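Local coordinates for F420-reducing hydrogenase, subunit beta (Methanothermobacter marburgensis, PDB 4OMF), which probably reduces coenzyme F420 at its FAD, using electrons that hydrogen oxidation supplies through the iron-sulfur clusters of the enzyme, at residues 27-35 against 229-239; 39-47 against 93-101. All coordinates share one frame; numbering follows the deposited sequence.

Both contacts are largely buried, and both end at the FAD. Contact 1 packs helix 28-39 against the end of helix 224-235 and the turn that follows it. Contact 2 pairs strand 44-51, which follows helix 28-39 in the chain, with strand 97-101. The two meet directly: Leu33 and Ile229 of contact 1 touch Ile42 and Ile41 of contact 2, and Val29 packs on Val100. Their chemistry differs. Contact 1 is held mainly by aromatic and aliphatic packing, with one side-chain hydrogen bond. Contact 2 rests mainly on backbone hydrogen bonds. Its far end reaches the surface, where its glutamates meet another protein chain. At the cofactor, contact 1 grips the diphosphate and contact 2 lies along the adenosine ribose.

Contact 1 of 2, residues 27-35 against 229-239; sequences GIVTGLLAY and IFKQAVEAGLF. With FAD (flavin-adenine dinucleotide), chain R.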
loop_
_atom_site.group_PDB
_atom_site.type_symbol
_atom_site.label_atom_id
_atom_site.label_comp_id
_atom_site.label_asym_id
_atom_site.label_seq_id
_atom_site.Cartn_x
_atom_site.Cartn_y
_atom_site.Cartn_z
ATOM N N GLY C 27 0.851 15.507 -41.510
ATOM C CA GLY C 27 2.176 15.600 -40.924
ATOM C C GLY C 27 2.370 16.899 -40.167
ATOM O O GLY C 27 3.478 17.431 -40.084
ATOM N N ILE C 28 1.285 17.408 -39.607
ATOM C CA ILE C 28 1.336 18.669 -38.897
ATOM C C ILE C 28 2.106 18.516 -37.586
ATOM O O ILE C 28 2.909 19.377 -37.223
ATOM C CB ILE C 28 -0.082 19.204 -38.609
ATOM C CG1 ILE C 28 -0.915 19.249 -39.890
ATOM C CG2 ILE C 28 -0.023 20.572 -37.927
ATOM C CD1 ILE C 28 -0.309 20.050 -41.044
ATOM N N VAL C 29 1.878 17.421 -36.872
ATOM C CA VAL C 29 2.544 17.269 -35.594
ATOM C C VAL C 29 4.037 17.096 -35.786
ATOM O O VAL C 29 4.834 17.823 -35.181
ATOM C CB VAL C 29 2.004 16.080 -34.794
ATOM C CG1 VAL C 29 2.740 15.991 -33.442
ATOM C CG2 VAL C 29 0.504 16.260 -34.590
ATOM N N THR C 30 4.420 16.153 -36.634
ATOM C CA THR C 30 5.848 15.891 -36.837
ATOM C C THR C 30 6.556 17.115 -37.455
ATOM O O THR C 30 7.643 17.502 -37.026
ATOM C CB THR C 30 6.076 14.653 -37.733
ATOM O OG1 THR C 30 5.545 13.483 -37.085
ATOM C CG2 THR C 30 7.569 14.458 -38.001
ATOM N N GLY C 31 5.930 17.715 -38.459
ATOM C CA GLY C 31 6.462 18.900 -39.112
ATOM C C GLY C 31 6.621 20.090 -38.173
ATOM O O GLY C 31 7.625 20.801 -38.216
ATOM N N LEU C 32 5.643 20.312 -37.309
ATOM C CA LEU C 32 5.697 21.481 -36.442
ATOM C C LEU C 32 6.682 21.306 -35.291
ATOM O O LEU C 32 7.427 22.243 -34.959
ATOM C CB LEU C 32 4.314 21.799 -35.893
ATOM C CG LEU C 32 4.162 23.179 -35.256
ATOM C CD1 LEU C 32 4.505 24.301 -36.238
ATOM C CD2 LEU C 32 2.738 23.307 -34.743
ATOM N N LEU C 33 6.719 20.110 -34.703
ATOM C CA LEU C 33 7.686 19.821 -33.649
ATOM C C LEU C 33 9.089 19.860 -34.229
ATOM O O LEU C 33 10.031 20.339 -33.589
ATOM C CB LEU C 33 7.419 18.453 -32.993
ATOM C CG LEU C 33 6.137 18.410 -32.147
ATOM C CD1 LEU C 33 5.858 16.975 -31.679
ATOM C CD2 LEU C 33 6.217 19.365 -30.979
ATOM N N ALA C 34 9.233 19.368 -35.454
ATOM C CA ALA C 34 10.555 19.365 -36.092
ATOM C C ALA C 34 11.022 20.789 -36.364
ATOM O O ALA C 34 12.197 21.114 -36.197
ATOM C CB ALA C 34 10.534 18.559 -37.391
ATOM N N TYR C 35 10.096 21.644 -36.783
ATOM C CA TYR C 35 10.436 23.031 -37.056
ATOM C C TYR C 35 10.847 23.736 -35.760
ATOM O O TYR C 35 11.854 24.457 -35.722
ATOM C CB TYR C 35 9.256 23.764 -37.695
ATOM C CG TYR C 35 9.489 25.241 -37.785
ATOM C CD1 TYR C 35 10.379 25.748 -38.722
ATOM C CD2 TYR C 35 8.845 26.129 -36.930
ATOM C CE1 TYR C 35 10.619 27.096 -38.824
ATOM C CE2 TYR C 35 9.084 27.491 -37.021
ATOM C CZ TYR C 35 9.975 27.962 -37.975
ATOM O OH TYR C 35 10.240 29.304 -38.094
ATOM N N ILE C 229 3.868 30.241 -33.846
ATOM C CA ILE C 229 4.793 29.183 -34.252
ATOM C C ILE C 229 4.332 28.513 -35.550
ATOM O O ILE C 229 5.140 28.259 -36.437
ATOM C CB ILE C 229 4.967 28.111 -33.141
ATOM C CG1 ILE C 229 5.613 28.729 -31.887
ATOM C CG2 ILE C 229 5.818 26.958 -33.644
ATOM C CD1 ILE C 229 5.749 27.775 -30.708
ATOM N N PHE C 230 3.037 28.230 -35.669
ATOM C CA PHE C 230 2.534 27.623 -36.891
ATOM C C PHE C 230 2.648 28.593 -38.082
ATOM O O PHE C 230 3.065 28.187 -39.172
ATOM C CB PHE C 230 1.092 27.139 -36.711
ATOM C CG PHE C 230 0.528 26.478 -37.950
ATOM C CD1 PHE C 230 0.964 25.218 -38.338
ATOM C CD2 PHE C 230 -0.412 27.124 -38.738
ATOM C CE1 PHE C 230 0.460 24.606 -39.483
ATOM C CE2 PHE C 230 -0.918 26.522 -39.880
ATOM C CZ PHE C 230 -0.475 25.253 -40.250
ATOM N N LYS C 231 2.316 29.871 -37.887
ATOM C CA LYS C 231 2.461 30.848 -38.962
ATOM C C LYS C 231 3.916 30.957 -39.424
ATOM O O LYS C 231 4.184 31.058 -40.632
ATOM C CB LYS C 231 1.950 32.235 -38.534
ATOM C CG LYS C 231 0.433 32.370 -38.377
ATOM C CD LYS C 231 -0.326 32.051 -39.661
ATOM C CE LYS C 231 -1.732 32.683 -39.664
ATOM N NZ LYS C 231 -2.631 32.138 -38.590
ATOM N N GLN C 232 4.845 30.951 -38.468
ATOM C CA GLN C 232 6.289 30.940 -38.764
ATOM C C GLN C 232 6.692 29.795 -39.684
ATOM O O GLN C 232 7.475 29.988 -40.611
ATOM C CB GLN C 232 7.117 30.831 -37.479
ATOM C CG GLN C 232 7.584 32.130 -36.877
ATOM C CD GLN C 232 8.451 31.893 -35.652
ATOM O OE1 GLN C 232 8.051 32.212 -34.533
ATOM N NE2 GLN C 232 9.635 31.304 -35.855
ATOM N N ALA C 233 6.191 28.592 -39.389
ATOM C CA ALA C 233 6.542 27.404 -40.163
ATOM C C ALA C 233 5.990 27.496 -41.578
ATOM O O ALA C 233 6.651 27.100 -42.529
ATOM C CB ALA C 233 6.037 26.141 -39.470
ATOM N N VAL C 234 4.779 28.027 -41.710
ATOM C CA VAL C 234 4.173 28.219 -43.014
ATOM C C VAL C 234 5.000 29.194 -43.822
ATOM O O VAL C 234 5.327 28.938 -44.979
ATOM C CB VAL C 234 2.742 28.760 -42.908
ATOM C CG1 VAL C 234 2.185 29.070 -44.307
ATOM C CG2 VAL C 234 1.857 27.772 -42.148
ATOM N N GLU C 235 5.328 30.321 -43.196
ATOM C CA GLU C 235 6.118 31.358 -43.852
ATOM C C GLU C 235 7.472 30.788 -44.278
ATOM O O GLU C 235 8.027 31.185 -45.298
ATOM C CB GLU C 235 6.288 32.572 -42.925
ATOM C CG GLU C 235 7.258 33.638 -43.431
ATOM C CD GLU C 235 6.842 34.266 -44.759
ATOM O OE1 GLU C 235 5.636 34.235 -45.098
ATOM O OE2 GLU C 235 7.731 34.797 -45.468
ATOM N N ALA C 236 7.985 29.824 -43.516
ATOM C CA ALA C 236 9.263 29.215 -43.858
ATOM C C ALA C 236 9.096 28.122 -44.923
ATOM O O ALA C 236 10.064 27.503 -45.347
ATOM C CB ALA C 236 9.923 28.661 -42.623
ATOM N N GLY C 237 7.859 27.890 -45.348
ATOM C CA GLY C 237 7.582 26.996 -46.461
ATOM C C GLY C 237 7.565 25.530 -46.057
ATOM O O GLY C 237 7.718 24.643 -46.900
ATOM N N LEU C 238 7.365 25.278 -44.768
ATOM C CA LEU C 238 7.306 23.914 -44.263
ATOM C C LEU C 238 5.887 23.345 -44.304
ATOM O O LEU C 238 5.703 22.134 -44.167
ATOM C CB LEU C 238 7.852 23.853 -42.846
ATOM C CG LEU C 238 9.358 24.077 -42.688
ATOM C CD1 LEU C 238 9.724 23.741 -41.282
ATOM C CD2 LEU C 238 10.159 23.221 -43.645
ATOM N N PHE C 239 4.891 24.217 -44.481
ATOM C CA PHE C 239 3.514 23.780 -44.712
ATOM C C PHE C 239 2.875 24.522 -45.874
ATOM O O PHE C 239 3.159 25.697 -46.112
ATOM C CB PHE C 239 2.634 23.980 -43.469
ATOM C CG PHE C 239 3.058 23.172 -42.285
ATOM C CD1 PHE C 239 3.704 23.773 -41.220
ATOM C CD2 PHE C 239 2.810 21.810 -42.237
ATOM C CE1 PHE C 239 4.101 23.028 -40.123
ATOM C CE2 PHE C 239 3.195 21.068 -41.145
ATOM C CZ PHE C 239 3.851 21.679 -40.090
HETATM P PA FAD R . 2.054 12.767 -37.510
HETATM O O1A FAD R . 1.591 11.452 -38.079
HETATM O O2A FAD R . 3.142 13.595 -38.129
HETATM O O5B FAD R . 2.479 12.501 -35.997
HETATM C C5B FAD R . 1.481 11.881 -35.175
HETATM C C4B FAD R . 1.805 12.230 -33.721
HETATM O O4B FAD R . 0.796 11.679 -32.872
HETATM C C3B FAD R . 3.140 11.617 -33.317
HETATM O O3B FAD R . 3.989 12.580 -32.673
HETATM C C2B FAD R . 2.738 10.538 -32.322
HETATM O O2B FAD R . 3.725 10.407 -31.287
HETATM C C1B FAD R . 1.413 11.032 -31.772
HETATM N N9A FAD R . 0.592 9.891 -31.328
HETATM C C8A FAD R . 0.278 8.813 -32.068
HETATM N N7A FAD R . -0.502 7.961 -31.363
HETATM C C5A FAD R . -0.687 8.526 -30.138
HETATM C C6A FAD R . -1.394 8.143 -28.895
HETATM N N6A FAD R . -2.068 6.966 -28.797
HETATM N N1A FAD R . -1.343 9.011 -27.872
HETATM C C2A FAD R . -0.651 10.168 -27.927
HETATM N N3A FAD R . 0.031 10.581 -29.022
HETATM C C4A FAD R . 0.035 9.798 -30.129
HETATM N N1 FAD R . -8.206 12.620 -35.629
HETATM C C2 FAD R . -9.459 13.147 -35.930
HETATM O O2 FAD R . -9.570 13.906 -36.913
HETATM N N3 FAD R . -10.551 12.778 -35.157
HETATM C C4 FAD R . -10.402 11.941 -34.070
HETATM O O4 FAD R . -11.406 11.665 -33.377
HETATM C C4X FAD R . -9.363 10.941 -34.176
HETATM N N5 FAD R . -9.297 9.976 -33.049
HETATM C C5X FAD R . -7.960 9.911 -32.445
HETATM C C6 FAD R . -7.861 9.056 -31.335
HETATM C C7 FAD R . -6.602 8.740 -30.808
HETATM C C7M FAD R . -6.485 7.825 -29.597
HETATM C C8 FAD R . -5.472 9.277 -31.420
HETATM C C8M FAD R . -4.055 9.008 -30.948
HETATM C C9 FAD R . -5.564 10.125 -32.545
HETATM C C9A FAD R . -6.813 10.374 -33.124
HETATM N N10 FAD R . -6.925 11.304 -34.191
HETATM C C10 FAD R . -8.139 11.507 -34.821
HETATM C "C1'" FAD R . -5.808 12.149 -34.656
HETATM C "C2'" FAD R . -5.049 11.589 -35.831
HETATM O "O2'" FAD R . -5.225 10.264 -36.044
HETATM C "C3'" FAD R . -3.794 12.074 -35.926
HETATM O "O3'" FAD R . -2.950 11.590 -34.983
HETATM C "C4'" FAD R . -3.652 13.563 -36.191
HETATM O "O4'" FAD R . -4.423 13.984 -37.337
HETATM C "C5'" FAD R . -2.180 13.952 -36.364
HETATM O "O5'" FAD R . -1.725 13.545 -37.646
HETATM P P FAD R . -0.402 14.172 -38.292
HETATM O O1P FAD R . -0.533 15.675 -38.173
HETATM O O2P FAD R . -0.181 13.585 -39.655
HETATM O O3P FAD R . 0.753 13.702 -37.247
#
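Tyr35 lays one face of its ring on Ala233, where two helices packed on the mixed sheet cross at a right angle. The axes of segments 28-35 and 229-235 pass 10.2 Å apart at 90°. Ala233 CA sits 4.0 Å from the centroid of the Tyr35 ring, almost on the ring normal, a CH-pi contact. Leu238 CD1 packs tightly, 3.3 Å from Tyr35 CD1. The far end of the ring is held by a bent hydrogen bond: Gln232 NE2 donates to Tyr35 OH at 3.1 Å, with 141° at the hydrogen. The Gln232 amide stands nearly perpendicular to the ring. With a leucine in place of Tyr35, Gln232 would probably be left without its hydroxyl partner, and a gap would open between Ala233 and Leu238.

Leu32 fills the middle. Its CG lies anti to the backbone N (chi1 -166°), and CD1 reaches in among Ile229, Phe230, Ala233 and Phe239. Leu32 CD1 comes to the edge of the Phe230 ring. Phe239 brings its ring edge to Gly27 O and Leu32 N, while Ile28 CD1 lies 3.7 Å from Phe239 CE2. Gly31 leaves room for Phe239 CZ, which a side chain there would hit. Phe230 CE1 rests over a face of the Phe239 ring.

A Schellman motif at Gly237 ends helix 224-235 and turns Leu238 and Phe239 toward helix 28-39. Earlier in the helix, Phe230 also packs on Val10 and Ala12 of strand 8-14. At the other end, Gly27 holds the N-cap position of helix 28-39, whose first turn receives the FAD diphosphate. Gly27 N donates to FAD O2P at 2.9 Å and Val29 N to FAD O1P at 3.2 Å. Thr30 grips FAD O2A twice: its N bonds this oxygen, and its OG1 donates to it at 2.6 Å.

Contact 2 of 2, residues 39-47 against 93-101; sequences EGIIEGAVV and GIEKLGTVA. With FAD (flavin-adenine dinucleotide), chain R.
Glu43 sets CG anti to its carbonyl carbon (chi1 -62°) and stays extended beyond it, which carries OE1 to the backbone of Glu95. Glu95 N donates to Glu43 OE1 at 2.8 Å in a nearly straight bond (174°), close to the C-O axis of the carboxylate. Thr99 turns OG1 anti to its backbone N (chi1 -170°), beside Val46. Thr99 OG1 donates to Val46 O at 3.1 Å from above the carbonyl plane. Val100 N adds a weak bond to the same oxygen, while the side chains of Val46 and Thr99 run alongside each other.

Val46 lies on strand 44-51, and Thr99 and Val100 on strand 97-101. The two are parallel neighbours in the mixed sheet of the subunit, and both reach the FAD. Gly98 N donates to Gly44 O at 3.0 Å, and Val46 N donates to Gly98 O at 3.0 Å. Glu43 N donates to Lys96 O at 2.7 Å, in the carbonyl plane. Gly44 N is buried and has no partner. Two glycines make room for isoleucines. Ile94 CD1 lies 3.9 Å from Gly44 CA, and Ile42 CD1 is 4.2 Å from Gly98 CA. A side chain at either glycine would collide with that CD1 methyl. Lys96 runs its aliphatic chain past the carbonyls of Gly40 and Ile41.

Glu43 OE2 and Glu95 OE1 each form a salt bridge to a basic side chain of another protein chain. This would probably ease the repulsion between the two carboxylates. Helix 85-89 covers Val46, Leu97 and Thr99 through Leu85. At the opposite end of the pair, Val47 and Val100 touch through their CG1 methyls and border the adenosine ribose of the FAD, with Val47 CB 3.6 Å from FAD O2B.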
loop_
_atom_site.group_PDB
_atom_site.type_symbol
_atom_site.label_atom_id
_atom_site.label_comp_id
_atom_site.label_asym_id
_atom_site.label_seq_id
_atom_site.Cartn_x
_atom_site.Cartn_y
_atom_site.Cartn_z
ATOM N N GLU C 39 14.497 25.314 -34.912
ATOM C CA GLU C 39 14.605 26.747 -34.631
ATOM C C GLU C 39 15.045 27.060 -33.195
ATOM O O GLU C 39 15.309 28.218 -32.861
ATOM C CB GLU C 39 13.275 27.438 -34.910
ATOM C CG GLU C 39 12.971 27.547 -36.384
ATOM C CD GLU C 39 13.937 28.457 -37.113
ATOM O OE1 GLU C 39 14.164 29.587 -36.621
ATOM O OE2 GLU C 39 14.467 28.036 -38.171
ATOM N N GLY C 40 15.118 26.039 -32.348
ATOM C CA GLY C 40 15.417 26.258 -30.946
ATOM C C GLY C 40 14.252 26.784 -30.117
ATOM O O GLY C 40 14.437 27.240 -28.987
ATOM N N ILE C 41 13.043 26.731 -30.667
ATOM C CA ILE C 41 11.858 27.083 -29.892
ATOM C C ILE C 41 11.617 26.023 -28.823
ATOM O O ILE C 41 11.196 26.330 -27.702
ATOM C CB ILE C 41 10.629 27.238 -30.803
ATOM C CG1 ILE C 41 10.810 28.460 -31.705
ATOM C CG2 ILE C 41 9.366 27.396 -29.985
ATOM C CD1 ILE C 41 9.868 28.472 -32.882
ATOM N N ILE C 42 11.927 24.776 -29.163
ATOM C CA ILE C 42 11.968 23.708 -28.180
ATOM C C ILE C 42 13.296 22.985 -28.279
ATOM O O ILE C 42 14.002 23.100 -29.298
ATOM C CB ILE C 42 10.808 22.687 -28.357
ATOM C CG1 ILE C 42 10.886 21.970 -29.717
ATOM C CG2 ILE C 42 9.449 23.380 -28.130
ATOM C CD1 ILE C 42 9.700 21.012 -29.984
ATOM N N GLU C 43 13.634 22.240 -27.226
ATOM C CA GLU C 43 14.891 21.478 -27.179
ATOM C C GLU C 43 14.615 19.974 -27.236
ATOM O O GLU C 43 15.539 19.149 -27.365
ATOM C CB GLU C 43 15.681 21.824 -25.908
ATOM C CG GLU C 43 16.089 23.293 -25.859
ATOM C CD GLU C 43 16.573 23.758 -24.492
ATOM O OE1 GLU C 43 16.239 23.120 -23.468
ATOM O OE2 GLU C 43 17.297 24.777 -24.451
ATOM N N GLY C 44 13.337 19.628 -27.143
ATOM C CA GLY C 44 12.915 18.242 -27.206
ATOM C C GLY C 44 11.403 18.202 -27.163
ATOM O O GLY C 44 10.751 19.226 -26.888
ATOM N N ALA C 45 10.832 17.036 -27.437
ATOM C CA ALA C 45 9.389 16.888 -27.317
ATOM C C ALA C 45 9.007 15.499 -26.849
ATOM O O ALA C 45 9.652 14.530 -27.210
ATOM C CB ALA C 45 8.705 17.193 -28.664
ATOM N N VAL C 46 7.943 15.403 -26.064
ATOM C CA VAL C 46 7.448 14.087 -25.653
ATOM C C VAL C 46 6.461 13.629 -26.723
ATOM O O VAL C 46 5.573 14.398 -27.118
ATOM C CB VAL C 46 6.765 14.118 -24.253
ATOM C CG1 VAL C 46 6.073 12.776 -23.985
ATOM C CG2 VAL C 46 7.804 14.400 -23.154
ATOM N N VAL C 47 6.677 12.412 -27.235
ATOM C CA VAL C 47 5.860 11.827 -28.290
ATOM C C VAL C 47 5.558 10.355 -28.011
ATOM O O VAL C 47 6.198 9.740 -27.164
ATOM C CB VAL C 47 6.543 11.921 -29.664
ATOM C CG1 VAL C 47 6.660 13.393 -30.114
ATOM C CG2 VAL C 47 7.902 11.249 -29.618
ATOM N N GLY C 93 17.426 17.543 -19.281
ATOM C CA GLY C 93 17.988 18.895 -19.231
ATOM C C GLY C 93 17.204 19.963 -19.999
ATOM O O GLY C 93 17.681 21.094 -20.165
ATOM N N ILE C 94 16.002 19.613 -20.468
ATOM C CA ILE C 94 15.245 20.477 -21.370
ATOM C C ILE C 94 14.563 21.629 -20.626
ATOM O O ILE C 94 13.928 21.412 -19.597
ATOM C CB ILE C 94 14.190 19.651 -22.140
ATOM C CG1 ILE C 94 14.872 18.661 -23.085
ATOM C CG2 ILE C 94 13.158 20.550 -22.867
ATOM C CD1 ILE C 94 13.936 17.470 -23.470
ATOM N N GLU C 95 14.727 22.849 -21.128
ATOM C CA GLU C 95 14.065 24.008 -20.525
ATOM C C GLU C 95 12.995 24.606 -21.434
ATOM O O GLU C 95 12.238 25.492 -21.016
ATOM C CB GLU C 95 15.093 25.078 -20.148
ATOM C CG GLU C 95 15.878 24.632 -18.904
ATOM C CD GLU C 95 16.969 25.612 -18.481
ATOM O OE1 GLU C 95 17.409 26.438 -19.317
ATOM O OE2 GLU C 95 17.396 25.523 -17.304
ATOM N N LYS C 96 12.944 24.108 -22.663
ATOM C CA LYS C 96 11.928 24.497 -23.658
ATOM C C LYS C 96 11.310 23.243 -24.255
ATOM O O LYS C 96 11.895 22.615 -25.133
ATOM C CB LYS C 96 12.540 25.343 -24.773
ATOM C CG LYS C 96 13.038 26.738 -24.356
ATOM C CD LYS C 96 14.047 27.273 -25.405
ATOM C CE LYS C 96 14.112 28.787 -25.426
ATOM N NZ LYS C 96 14.388 29.334 -24.068
ATOM N N LEU C 97 10.131 22.877 -23.773
ATOM C CA LEU C 97 9.585 21.572 -24.070
ATOM C C LEU C 97 8.380 21.633 -25.004
ATOM O O LEU C 97 7.512 22.502 -24.861
ATOM C CB LEU C 97 9.186 20.875 -22.760
ATOM C CG LEU C 97 8.709 19.420 -22.853
ATOM C CD1 LEU C 97 9.782 18.560 -23.494
ATOM C CD2 LEU C 97 8.346 18.894 -21.462
ATOM N N GLY C 98 8.309 20.682 -25.929
ATOM C CA GLY C 98 7.118 20.490 -26.740
ATOM C C GLY C 98 6.443 19.169 -26.399
ATOM O O GLY C 98 7.057 18.282 -25.797
ATOM N N THR C 99 5.169 19.019 -26.773
ATOM C CA THR C 99 4.565 17.697 -26.658
ATOM C C THR C 99 3.357 17.599 -27.564
ATOM O O THR C 99 2.836 18.614 -28.032
ATOM C CB THR C 99 4.141 17.367 -25.196
ATOM O OG1 THR C 99 3.777 15.978 -25.113
ATOM C CG2 THR C 99 2.967 18.242 -24.761
ATOM N N VAL C 100 2.932 16.375 -27.822
ATOM C CA VAL C 100 1.680 16.142 -28.516
ATOM C C VAL C 100 0.753 15.447 -27.527
ATOM O O VAL C 100 1.211 14.620 -26.717
ATOM C CB VAL C 100 1.881 15.293 -29.793
ATOM C CG1 VAL C 100 2.619 14.007 -29.470
ATOM C CG2 VAL C 100 0.527 15.020 -30.502
ATOM N N ALA C 101 -0.531 15.813 -27.569
ATOM C CA ALA C 101 -1.491 15.327 -26.578
ATOM C C ALA C 101 -2.903 15.250 -27.157
ATOM O O ALA C 101 -3.322 16.147 -27.857
ATOM C CB ALA C 101 -1.479 16.248 -25.344
HETATM P PA FAD R . 2.054 12.767 -37.510
HETATM O O1A FAD R . 1.591 11.452 -38.079
HETATM O O2A FAD R . 3.142 13.595 -38.129
HETATM O O5B FAD R . 2.479 12.501 -35.997
HETATM C C5B FAD R . 1.481 11.881 -35.175
HETATM C C4B FAD R . 1.805 12.230 -33.721
HETATM O O4B FAD R . 0.796 11.679 -32.872
HETATM C C3B FAD R . 3.140 11.617 -33.317
HETATM O O3B FAD R . 3.989 12.580 -32.673
HETATM C C2B FAD R . 2.738 10.538 -32.322
HETATM O O2B FAD R . 3.725 10.407 -31.287
HETATM C C1B FAD R . 1.413 11.032 -31.772
HETATM N N9A FAD R . 0.592 9.891 -31.328
HETATM C C8A FAD R . 0.278 8.813 -32.068
HETATM N N7A FAD R . -0.502 7.961 -31.363
HETATM C C5A FAD R . -0.687 8.526 -30.138
HETATM C C6A FAD R . -1.394 8.143 -28.895
HETATM N N6A FAD R . -2.068 6.966 -28.797
HETATM N N1A FAD R . -1.343 9.011 -27.872
HETATM C C2A FAD R . -0.651 10.168 -27.927
HETATM N N3A FAD R . 0.031 10.581 -29.022
HETATM C C4A FAD R . 0.035 9.798 -30.129
HETATM N N1 FAD R . -8.206 12.620 -35.629
HETATM C C2 FAD R . -9.459 13.147 -35.930
HETATM O O2 FAD R . -9.570 13.906 -36.913
HETATM N N3 FAD R . -10.551 12.778 -35.157
HETATM C C4 FAD R . -10.402 11.941 -34.070
HETATM O O4 FAD R . -11.406 11.665 -33.377
HETATM C C4X FAD R . -9.363 10.941 -34.176
HETATM N N5 FAD R . -9.297 9.976 -33.049
HETATM C C5X FAD R . -7.960 9.911 -32.445
HETATM C C6 FAD R . -7.861 9.056 -31.335
HETATM C C7 FAD R . -6.602 8.740 -30.808
HETATM C C7M FAD R . -6.485 7.825 -29.597
HETATM C C8 FAD R . -5.472 9.277 -31.420
HETATM C C8M FAD R . -4.055 9.008 -30.948
HETATM C C9 FAD R . -5.564 10.125 -32.545
HETATM C C9A FAD R . -6.813 10.374 -33.124
HETATM N N10 FAD R . -6.925 11.304 -34.191
HETATM C C10 FAD R . -8.139 11.507 -34.821
HETATM C "C1'" FAD R . -5.808 12.149 -34.656
HETATM C "C2'" FAD R . -5.049 11.589 -35.831
HETATM O "O2'" FAD R . -5.225 10.264 -36.044
HETATM C "C3'" FAD R . -3.794 12.074 -35.926
HETATM O "O3'" FAD R . -2.950 11.590 -34.983
HETATM C "C4'" FAD R . -3.652 13.563 -36.191
HETATM O "O4'" FAD R . -4.423 13.984 -37.337
HETATM C "C5'" FAD R . -2.180 13.952 -36.364
HETATM O "O5'" FAD R . -1.725 13.545 -37.646
HETATM P P FAD R . -0.402 14.172 -38.292
HETATM O O1P FAD R . -0.533 15.675 -38.173
HETATM O O2P FAD R . -0.181 13.585 -39.655
HETATM O O3P FAD R . 0.753 13.702 -37.247
#